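Local coordinates for protein telomerase reverse transcriptase (Takifugu rubripes, PDB 4LMO) that serves as the reverse transcriptase of telomerase, lengthening chromosome ends by copying an RNA template, and is represented here by its RNA-binding domain, at residues G51-Y54 with L55-L58; P74-S77 with Q78-R81; S119-V122 with Y123-V126; E239-A242 with K243-D246. All blocks are in the same frame, centred on the assembly; numbering follows the deposited sequence.

Interaction 1: G51-Y54 with L55-L58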
loop_
_atom_site.group_PDB
_atom_site.type_symbol
_atom_site.label_atom_id
_atom_site.label_comp_id
_atom_site.label_asym_id
_atom_site.label_seq_id
_atom_site.Cartn_x
_atom_site.Cartn_y
_atom_site.Cartn_z
ATOM N N GLY A 51 2.969 -0.553 15.420
ATOM C CA GLY A 51 1.951 -0.364 14.392
ATOM C C GLY A 51 1.971 1.060 13.870
ATOM O O GLY A 51 2.924 1.798 14.123
ATOM N N VAL A 52 0.917 1.449 13.152
ATOM C CA VAL A 52 0.825 2.788 12.546
ATOM C C VAL A 52 0.845 3.943 13.553
ATOM O O VAL A 52 1.306 5.039 13.230
ATOM C CB VAL A 52 -0.405 2.943 11.615
ATOM C CG1 VAL A 52 -0.200 2.170 10.322
ATOM C CG2 VAL A 52 -1.692 2.505 12.302
ATOM N N LEU A 53 0.362 3.689 14.770
ATOM C CA LEU A 53 0.255 4.728 15.802
ATOM C C LEU A 53 1.610 5.149 16.373
ATOM O O LEU A 53 1.700 6.121 17.131
ATOM C CB LEU A 53 -0.705 4.300 16.919
ATOM C CG LEU A 53 -2.177 4.126 16.521
ATOM C CD1 LEU A 53 -2.974 3.462 17.636
ATOM C CD2 LEU A 53 -2.808 5.455 16.121
ATOM N N TYR A 54 2.654 4.415 15.995
ATOM C CA TYR A 54 4.028 4.800 16.289
ATOM C C TYR A 54 4.310 6.208 15.759
ATOM O O TYR A 54 5.061 6.968 16.372
ATOM C CB TYR A 54 5.005 3.782 15.688
ATOM C CG TYR A 54 6.454 4.206 15.740
ATOM C CD1 TYR A 54 7.203 4.061 16.908
ATOM C CD2 TYR A 54 7.074 4.759 14.621
ATOM C CE1 TYR A 54 8.531 4.460 16.958
ATOM C CE2 TYR A 54 8.400 5.157 14.662
ATOM C CZ TYR A 54 9.123 5.006 15.830
ATOM O OH TYR A 54 10.439 5.404 15.865
ATOM N N LEU A 55 3.691 6.546 14.628
ATOM C CA LEU A 55 3.801 7.875 14.026
ATOM C C LEU A 55 3.192 8.971 14.903
ATOM O O LEU A 55 3.543 10.147 14.775
ATOM C CB LEU A 55 3.152 7.892 12.636
ATOM C CG LEU A 55 3.823 7.071 11.526
ATOM C CD1 LEU A 55 2.953 6.998 10.280
ATOM C CD2 LEU A 55 5.189 7.641 11.187
ATOM N N ASN A 56 2.292 8.574 15.797
ATOM C CA ASN A 56 1.591 9.513 16.671
ATOM C C ASN A 56 2.113 9.521 18.107
ATOM O O ASN A 56 1.560 10.202 18.972
ATOM C CB ASN A 56 0.089 9.233 16.636
ATOM C CG ASN A 56 -0.508 9.458 15.262
ATOM O OD1 ASN A 56 -0.581 10.589 14.780
ATOM N ND2 ASN A 56 -0.935 8.377 14.620
ATOM N N GLY A 57 3.179 8.764 18.348
ATOM C CA GLY A 57 3.858 8.769 19.638
ATOM C C GLY A 57 3.726 7.506 20.468
ATOM O O GLY A 57 4.228 7.455 21.586
ATOM N N LEU A 58 3.058 6.485 19.935
ATOM C CA LEU A 58 2.874 5.234 20.673
ATOM C C LEU A 58 4.204 4.512 20.858
ATOM O O LEU A 58 4.950 4.304 19.899
ATOM C CB LEU A 58 1.851 4.326 19.986
ATOM C CG LEU A 58 1.388 3.070 20.738
ATOM C CD1 LEU A 58 0.616 3.411 22.006
ATOM C CD2 LEU A 58 0.545 2.198 19.820
HETATM O O HOH W 1 6.554 6.583 18.943
#

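Interaction 2: P74-S77 with Q78-R81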
loop_
_atom_site.group_PDB
_atom_site.type_symbol
_atom_site.label_atom_id
_atom_site.label_comp_id
_atom_site.label_asym_id
_atom_site.label_seq_id
_atom_site.Cartn_x
_atom_site.Cartn_y
_atom_site.Cartn_z
ATOM N N PRO A 74 18.872 -1.382 7.123
ATOM C CA PRO A 74 19.334 -0.989 5.786
ATOM C C PRO A 74 18.350 -1.336 4.669
ATOM O O PRO A 74 18.182 -0.548 3.734
ATOM C CB PRO A 74 20.632 -1.786 5.614
ATOM C CG PRO A 74 21.119 -2.004 7.005
ATOM C CD PRO A 74 19.869 -2.235 7.802
ATOM N N LEU A 75 17.709 -2.498 4.775
ATOM C CA LEU A 75 16.746 -2.956 3.777
ATOM C C LEU A 75 15.478 -2.121 3.752
ATOM O O LEU A 75 14.937 -1.830 2.682
ATOM C CB LEU A 75 16.384 -4.421 4.010
ATOM C CG LEU A 75 17.285 -5.463 3.355
ATOM C CD1 LEU A 75 16.807 -6.867 3.697
ATOM C CD2 LEU A 75 17.324 -5.248 1.851
ATOM N N PHE A 76 15.003 -1.747 4.937
ATOM C CA PHE A 76 13.787 -0.956 5.052
ATOM C C PHE A 76 14.051 0.521 4.763
ATOM O O PHE A 76 13.159 1.234 4.294
ATOM C CB PHE A 76 13.120 -1.176 6.411
ATOM C CG PHE A 76 12.368 -2.479 6.510
ATOM C CD1 PHE A 76 11.008 -2.537 6.218
ATOM C CD2 PHE A 76 13.020 -3.653 6.882
ATOM C CE1 PHE A 76 10.313 -3.733 6.300
ATOM C CE2 PHE A 76 12.327 -4.855 6.966
ATOM C CZ PHE A 76 10.972 -4.894 6.677
ATOM N N SER A 77 15.280 0.967 5.028
ATOM C CA SER A 77 15.737 2.288 4.603
ATOM C C SER A 77 15.747 2.353 3.081
ATOM O O SER A 77 15.339 3.357 2.494
ATOM C CB SER A 77 17.140 2.580 5.140
ATOM O OG SER A 77 17.167 2.539 6.554
ATOM N N GLN A 78 16.209 1.269 2.460
ATOM C CA GLN A 78 16.221 1.119 1.008
ATOM C C GLN A 78 14.804 1.191 0.439
ATOM O O GLN A 78 14.563 1.890 -0.549
ATOM C CB GLN A 78 16.884 -0.207 0.624
ATOM C CG GLN A 78 17.179 -0.369 -0.860
ATOM C CD GLN A 78 17.595 -1.783 -1.231
ATOM O OE1 GLN A 78 17.433 -2.207 -2.376
ATOM N NE2 GLN A 78 18.134 -2.523 -0.264
ATOM N N LEU A 79 13.880 0.470 1.076
ATOM C CA LEU A 79 12.466 0.463 0.696
ATOM C C LEU A 79 11.882 1.875 0.676
ATOM O O LEU A 79 11.211 2.262 -0.281
ATOM C CB LEU A 79 11.663 -0.438 1.647
ATOM C CG LEU A 79 10.184 -0.745 1.368
ATOM C CD1 LEU A 79 9.757 -2.021 2.084
ATOM C CD2 LEU A 79 9.274 0.413 1.761
ATOM N N LEU A 80 12.140 2.633 1.737
ATOM C CA LEU A 80 11.656 4.005 1.844
ATOM C C LEU A 80 12.289 4.927 0.805
ATOM O O LEU A 80 11.639 5.847 0.311
ATOM C CB LEU A 80 11.885 4.552 3.253
ATOM C CG LEU A 80 10.946 4.039 4.347
ATOM C CD1 LEU A 80 11.463 4.444 5.713
ATOM C CD2 LEU A 80 9.527 4.555 4.149
ATOM N N ARG A 81 13.551 4.664 0.475
ATOM C CA ARG A 81 14.282 5.441 -0.521
ATOM C C ARG A 81 13.708 5.196 -1.916
ATOM O O ARG A 81 13.567 6.129 -2.715
ATOM C CB ARG A 81 15.759 5.059 -0.482
ATOM C CG ARG A 81 16.734 6.203 -0.703
ATOM C CD ARG A 81 17.976 5.994 0.154
ATOM N NE ARG A 81 18.463 4.616 0.065
ATOM C CZ ARG A 81 18.946 3.911 1.086
ATOM N NH1 ARG A 81 19.016 4.439 2.303
ATOM N NH2 ARG A 81 19.355 2.665 0.889
#

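Interaction 3: S119-V122 with Y123-V126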
loop_
_atom_site.group_PDB
_atom_site.type_symbol
_atom_site.label_atom_id
_atom_site.label_comp_id
_atom_site.label_asym_id
_atom_site.label_seq_id
_atom_site.Cartn_x
_atom_site.Cartn_y
_atom_site.Cartn_z
ATOM N N SER A 119 -10.332 -4.084 -12.209
ATOM C CA SER A 119 -9.484 -4.612 -11.127
ATOM C C SER A 119 -8.133 -5.148 -11.605
ATOM O O SER A 119 -7.152 -5.127 -10.858
ATOM C CB SER A 119 -10.229 -5.687 -10.333
ATOM O OG SER A 119 -10.655 -6.739 -11.180
ATOM N N HIS A 120 -8.097 -5.622 -12.849
ATOM C CA HIS A 120 -6.878 -6.126 -13.481
ATOM C C HIS A 120 -5.893 -5.027 -13.777
ATOM O O HIS A 120 -4.680 -5.248 -13.742
ATOM C CB HIS A 120 -7.219 -6.903 -14.752
ATOM C CG HIS A 120 -8.099 -6.145 -15.718
ATOM N ND1 HIS A 120 -7.660 -5.717 -16.913
ATOM C CD2 HIS A 120 -9.430 -5.744 -15.621
ATOM C CE1 HIS A 120 -8.656 -5.075 -17.553
ATOM N NE2 HIS A 120 -9.737 -5.091 -16.761
ATOM N N ARG A 121 -6.412 -3.837 -14.075
ATOM C CA ARG A 121 -5.599 -2.632 -14.268
ATOM C C ARG A 121 -5.057 -2.118 -12.940
ATOM O O ARG A 121 -3.906 -1.694 -12.852
ATOM C CB ARG A 121 -6.428 -1.534 -14.939
ATOM C CG ARG A 121 -6.761 -1.816 -16.388
ATOM C CD ARG A 121 -5.573 -1.470 -17.257
ATOM N NE ARG A 121 -5.418 -2.403 -18.362
ATOM C CZ ARG A 121 -4.410 -2.378 -19.225
ATOM N NH1 ARG A 121 -3.452 -1.460 -19.119
ATOM N NH2 ARG A 121 -4.363 -3.278 -20.199
ATOM N N VAL A 122 -5.903 -2.151 -11.914
ATOM C CA VAL A 122 -5.503 -1.777 -10.560
ATOM C C VAL A 122 -4.421 -2.737 -10.061
ATOM O O VAL A 122 -3.513 -2.333 -9.326
ATOM C CB VAL A 122 -6.714 -1.733 -9.601
ATOM C CG1 VAL A 122 -6.270 -1.515 -8.161
ATOM C CG2 VAL A 122 -7.681 -0.638 -10.029
ATOM N N TYR A 123 -4.505 -3.997 -10.482
ATOM C CA TYR A 123 -3.437 -4.955 -10.210
ATOM C C TYR A 123 -2.111 -4.556 -10.869
ATOM O O TYR A 123 -1.070 -4.574 -10.215
ATOM C CB TYR A 123 -3.828 -6.383 -10.610
ATOM C CG TYR A 123 -2.650 -7.330 -10.587
ATOM C CD1 TYR A 123 -2.109 -7.770 -9.377
ATOM C CD2 TYR A 123 -2.054 -7.758 -11.772
ATOM C CE1 TYR A 123 -1.017 -8.624 -9.348
ATOM C CE2 TYR A 123 -0.959 -8.610 -11.755
ATOM C CZ TYR A 123 -0.445 -9.039 -10.542
ATOM O OH TYR A 123 0.639 -9.886 -10.522
ATOM N N LEU A 124 -2.148 -4.215 -12.156
ATOM C CA LEU A 124 -0.927 -3.877 -12.891
ATOM C C LEU A 124 -0.188 -2.701 -12.250
ATOM O O LEU A 124 1.030 -2.754 -12.066
ATOM C CB LEU A 124 -1.226 -3.601 -14.370
ATOM C CG LEU A 124 -1.717 -4.775 -15.224
ATOM C CD1 LEU A 124 -2.244 -4.276 -16.563
ATOM C CD2 LEU A 124 -0.631 -5.826 -15.423
ATOM N N PHE A 125 -0.933 -1.653 -11.902
ATOM C CA PHE A 125 -0.385 -0.513 -11.167
ATOM C C PHE A 125 0.241 -0.934 -9.838
ATOM O O PHE A 125 1.389 -0.595 -9.552
ATOM C CB PHE A 125 -1.459 0.553 -10.924
ATOM C CG PHE A 125 -1.089 1.553 -9.860
ATOM C CD1 PHE A 125 -0.070 2.481 -10.078
ATOM C CD2 PHE A 125 -1.750 1.562 -8.635
ATOM C CE1 PHE A 125 0.276 3.395 -9.096
ATOM C CE2 PHE A 125 -1.409 2.476 -7.652
ATOM C CZ PHE A 125 -0.398 3.397 -7.885
ATOM N N VAL A 126 -0.522 -1.668 -9.034
ATOM C CA VAL A 126 -0.054 -2.145 -7.733
ATOM C C VAL A 126 1.141 -3.093 -7.881
ATOM O O VAL A 126 2.061 -3.076 -7.057
ATOM C CB VAL A 126 -1.214 -2.778 -6.925
ATOM C CG1 VAL A 126 -0.742 -3.940 -6.060
ATOM C CG2 VAL A 126 -1.908 -1.715 -6.085
#

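Interaction 4: E239-A242 with K243-D246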
loop_
_atom_site.group_PDB
_atom_site.type_symbol
_atom_site.label_atom_id
_atom_site.label_comp_id
_atom_site.label_asym_id
_atom_site.label_seq_id
_atom_site.Cartn_x
_atom_site.Cartn_y
_atom_site.Cartn_z
ATOM N N GLU A 239 -8.716 11.360 -9.483
ATOM C CA GLU A 239 -8.811 12.569 -10.305
ATOM C C GLU A 239 -10.109 12.592 -11.110
ATOM O O GLU A 239 -10.770 13.630 -11.197
ATOM C CB GLU A 239 -7.615 12.690 -11.258
ATOM C CG GLU A 239 -6.259 12.846 -10.581
ATOM C CD GLU A 239 -5.559 11.522 -10.329
ATOM O OE1 GLU A 239 -6.244 10.475 -10.234
ATOM O OE2 GLU A 239 -4.313 11.529 -10.224
ATOM N N VAL A 240 -10.464 11.447 -11.692
ATOM C CA VAL A 240 -11.705 11.317 -12.458
ATOM C C VAL A 240 -12.907 11.378 -11.516
ATOM O O VAL A 240 -13.954 11.929 -11.869
ATOM C CB VAL A 240 -11.760 10.014 -13.288
ATOM C CG1 VAL A 240 -12.810 10.128 -14.384
ATOM C CG2 VAL A 240 -10.407 9.698 -13.902
ATOM N N TRP A 241 -12.746 10.820 -10.317
ATOM C CA TRP A 241 -13.797 10.869 -9.303
ATOM C C TRP A 241 -14.035 12.273 -8.817
ATOM O O TRP A 241 -15.181 12.689 -8.652
ATOM C CB TRP A 241 -13.492 9.937 -8.136
ATOM C CG TRP A 241 -14.648 9.852 -7.170
ATOM C CD1 TRP A 241 -14.750 10.434 -5.909
ATOM C CD2 TRP A 241 -15.930 9.167 -7.379
ATOM N NE1 TRP A 241 -15.963 10.148 -5.335
ATOM C CE2 TRP A 241 -16.721 9.397 -6.165
ATOM C CE3 TRP A 241 -16.480 8.409 -8.409
ATOM C CZ2 TRP A 241 -17.998 8.879 -6.010
ATOM C CZ3 TRP A 241 -17.772 7.894 -8.242
ATOM C CH2 TRP A 241 -18.510 8.122 -7.069
ATOM N N ALA A 242 -12.953 13.017 -8.594
ATOM C CA ALA A 242 -13.040 14.428 -8.219
ATOM C C ALA A 242 -13.740 15.269 -9.295
ATOM O O ALA A 242 -14.457 16.216 -8.974
ATOM C CB ALA A 242 -11.658 14.986 -7.912
ATOM N N LYS A 243 -13.531 14.910 -10.563
ATOM C CA LYS A 243 -14.214 15.552 -11.691
ATOM C C LYS A 243 -15.712 15.218 -11.716
ATOM O O LYS A 243 -16.541 16.096 -11.959
ATOM C CB LYS A 243 -13.558 15.153 -13.018
ATOM C CG LYS A 243 -14.031 15.942 -14.237
ATOM C CD LYS A 243 -13.018 16.981 -14.704
ATOM C CE LYS A 243 -13.113 18.292 -13.933
ATOM N NZ LYS A 243 -12.333 19.379 -14.591
ATOM N N LEU A 244 -16.049 13.953 -11.467
ATOM C CA LEU A 244 -17.450 13.516 -11.434
ATOM C C LEU A 244 -18.242 14.198 -10.320
ATOM O O LEU A 244 -19.379 14.617 -10.535
ATOM C CB LEU A 244 -17.556 11.992 -11.297
ATOM C CG LEU A 244 -17.248 11.109 -12.511
ATOM C CD1 LEU A 244 -17.107 9.658 -12.081
ATOM C CD2 LEU A 244 -18.306 11.244 -13.600
ATOM N N GLN A 245 -17.636 14.307 -9.139
ATOM C CA GLN A 245 -18.254 14.994 -8.005
ATOM C C GLN A 245 -18.501 16.469 -8.308
ATOM O O GLN A 245 -19.566 17.002 -7.996
ATOM C CB GLN A 245 -17.390 14.852 -6.746
ATOM C CG GLN A 245 -17.394 13.458 -6.138
ATOM C CD GLN A 245 -18.771 13.032 -5.665
ATOM O OE1 GLN A 245 -19.393 13.705 -4.843
ATOM N NE2 GLN A 245 -19.254 11.912 -6.183
ATOM N N ASP A 246 -17.512 17.109 -8.926
ATOM C CA ASP A 246 -17.583 18.522 -9.283
ATOM C C ASP A 246 -18.720 18.830 -10.261
ATOM O O ASP A 246 -19.516 19.738 -10.022
ATOM C CB ASP A 246 -16.244 18.991 -9.861
ATOM C CG ASP A 246 -16.222 20.481 -10.153
ATOM O OD1 ASP A 246 -16.635 21.270 -9.273
ATOM O OD2 ASP A 246 -15.785 20.862 -11.259
#

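Interaction 1: G51-Y54 with L55-L58
Leu58 turns its CG anti to the backbone N (chi1 -171°), which brings Leu58 CD2 to 3.8 Å from Leu53 CB. This is the hydrophobic pair of a Schellman motif that ends a short 3-10 segment. Its two bonds run from Leu58 N to Leu53 O, 3.1 Å, and, slightly longer, from Gly57 N to Tyr54 O, 3.3 Å. Gly57 sits at a positive phi of 111°, where a CB would collide with the preceding carbonyl, so glycine suits the reversal. Asn56 N also donates to Leu53 O, at 2.9 Å. The two donors approach that oxygen from opposite faces of its carbonyl plane, so one acceptor serves both the 3-10 turn and the closing bond. In Leu53, CG is anti to the carbonyl carbon (chi1 -65°), and the branch it carries meets the amide of Asn56, ND2 resting 3.8 Å from Leu53 CD2 as the two side chains cross at a slant. Tyr54 and Leu55 turn inward instead: Tyr54 OH is hydrogen-bonded to Asp42, its ring has a cation-pi contact with Lys29, and Leu55 packs on Ile46 of helix 40-48. The turn thus lies against that helix with Leu53, Asn56 and Leu58 on its exposed side. A water donates both its hydrogens across the reversal, to Tyr54 O at 3.0 Å and to Leu58 O at 2.9 Å.

Interaction 2: P74-S77 with Q78-R81
Leu75 and Gln78 run side by side and point the same way, bringing Leu75 CD2 to 3.5 Å from Gln78 NE2. A chi1 of -170° and an extended chain beyond CG carry the Gln78 amide along the leucine; nearer the backbone, Gln78 CB lies 3.3 Å from Leu75 O. One turn round, Arg81 folds back over the helix: its chain bends at chi2 and chi3 and sets one face of the guanidinium over Ser77 O, off its centre, with Arg81 NH1 3.8 Å from that oxygen. Arg81 NH1 also comes to 3.9 Å from Ser77 CB. These contacts ride on a regular alpha helix, 73-85, whose i to i+4 bonds include Gln78 N to Pro74 O, 3.0 Å, and Arg81 N to Ser77 O, 3.0 Å. The helix is amphipathic. Phe76 and Leu79 meet through their CD1 atoms at 4.3 Å on the buried side, where both rest on Leu43 of helix 40-48 and Leu138 of helix 136-139; Leu80 adds to the contact with Leu43. Ser77 OG reaches back to a hydrogen bond with Val73 O, one turn earlier, which fixes the serine hydroxyl beside the helix backbone.

Interaction 3: S119-V122 with Y123-V126
Arg121 lays one face of its guanidinium over Leu124 CD1, which sits centred beneath it, 3.9 Å from Arg121 CZ. The pair is an i, i+3 contact in the opening turns of alpha helix 119-133, part of the largely helical telomerase RNA-binding domain. The arginine chain bends at chi2 and chi3 to lead the group back over the leucine, the two side chains crossing at a slant, and NH1 is held by a hydrogen bond to Thr95 O. That outside bond helps to hold the guanidinium in place, and the methyl beneath gives its flat face an apolar floor. Leu124, with CG anti to the carbonyl carbon (chi1 -66°), also presses CG to 3.3 Å from His120 O. The i to i+4 hydrogen bonds are regular: Tyr123 N donates to Ser119 O at 2.9 Å, and the bond from Phe125 N to Arg121 O is nearly straight at 175°. Val122, Phe125 and Val126 form the buried side. Val122 and Phe125 reach Val217, Leu216 and Cys220 of helix 191-220, Val126 joins Val213 of that helix to Val152 of helix 142-158, and Val122 also touches Cys117, half of the disulfide with Cys96. Tyr123 packs on Phe149 and Arg153 of helix 142-158. Tyr123 CB stands 3.4 Å from His120 O, and that oxygen lies near the plane of the tyrosine ring, at its edge, 4.1 Å from Tyr123 CD2.

Interaction 4: E239-A242 with K243-D246
Lys243 touches the preceding turn mainly at its root, CB lying 3.4 Å from Val240 O, while its bent chain carries the amine away. Leu244, next along this alpha helix, 238-251, is buried: CD1 meets Trp241 CE3 at 3.9 Å, the leucine crossing the indole at about a right angle, and Leu244 N donates to Val240 O at 2.9 Å. Gln245 carries the main side-chain contact with Trp241. Its CG is anti to the carbonyl carbon (chi1 -72°), and a bend at chi2 folds the chain over the indole. Gln245 CG forms a CH-pi contact over the Trp241 five-membered ring, 4.1 Å from its centroid, while the amide leans over the benzene part with Gln245 NE2 3.3 Å from Trp241 CZ2, its plane 26° from that of the indole. The backbone below fixes this i, i+4 pair, Gln245 N bonding to Trp241 O at 3.0 Å. Asp246 has CB 3.4 Å from Ala242 O. The helix follows directly on strand 234-237 of a two-stranded antiparallel hairpin, and Trp241 stacks on Tyr222 in the partner strand, 221-224. Replacing Trp241 by an alanine is likely to leave the Gln245 amide free to turn, open a gap beside Leu244 and deprive Tyr222 of its stacking partner. Val240 and Leu244, both buried, rest on Phe112 of helix 109-112, which Lys243 also touches; Val240 also meets Leu98, and Leu244 meets Leu113.

Interactions 2, 3 and 4 are single stretches of alpha helix with i to i+4 hydrogen bonds; interaction 1 is instead a 3-10 turn that reverses the chain. Each is part buried and part exposed, but the leading pairs differ: leucine on leucine at the exposed surface in 1, amide beside leucine in 2, guanidinium over a methyl in 3, indole under an amide in 4. Interactions 1 and 2 share a support, both packing on helix 40-48, though their nearest atoms are about 9 Å apart. Interaction 3 lies against helices 142-158 and 191-220, on the opposite side of the chain's centre from interaction 1, whereas interaction 4 is farther out, beside the hairpin 221-224/234-237.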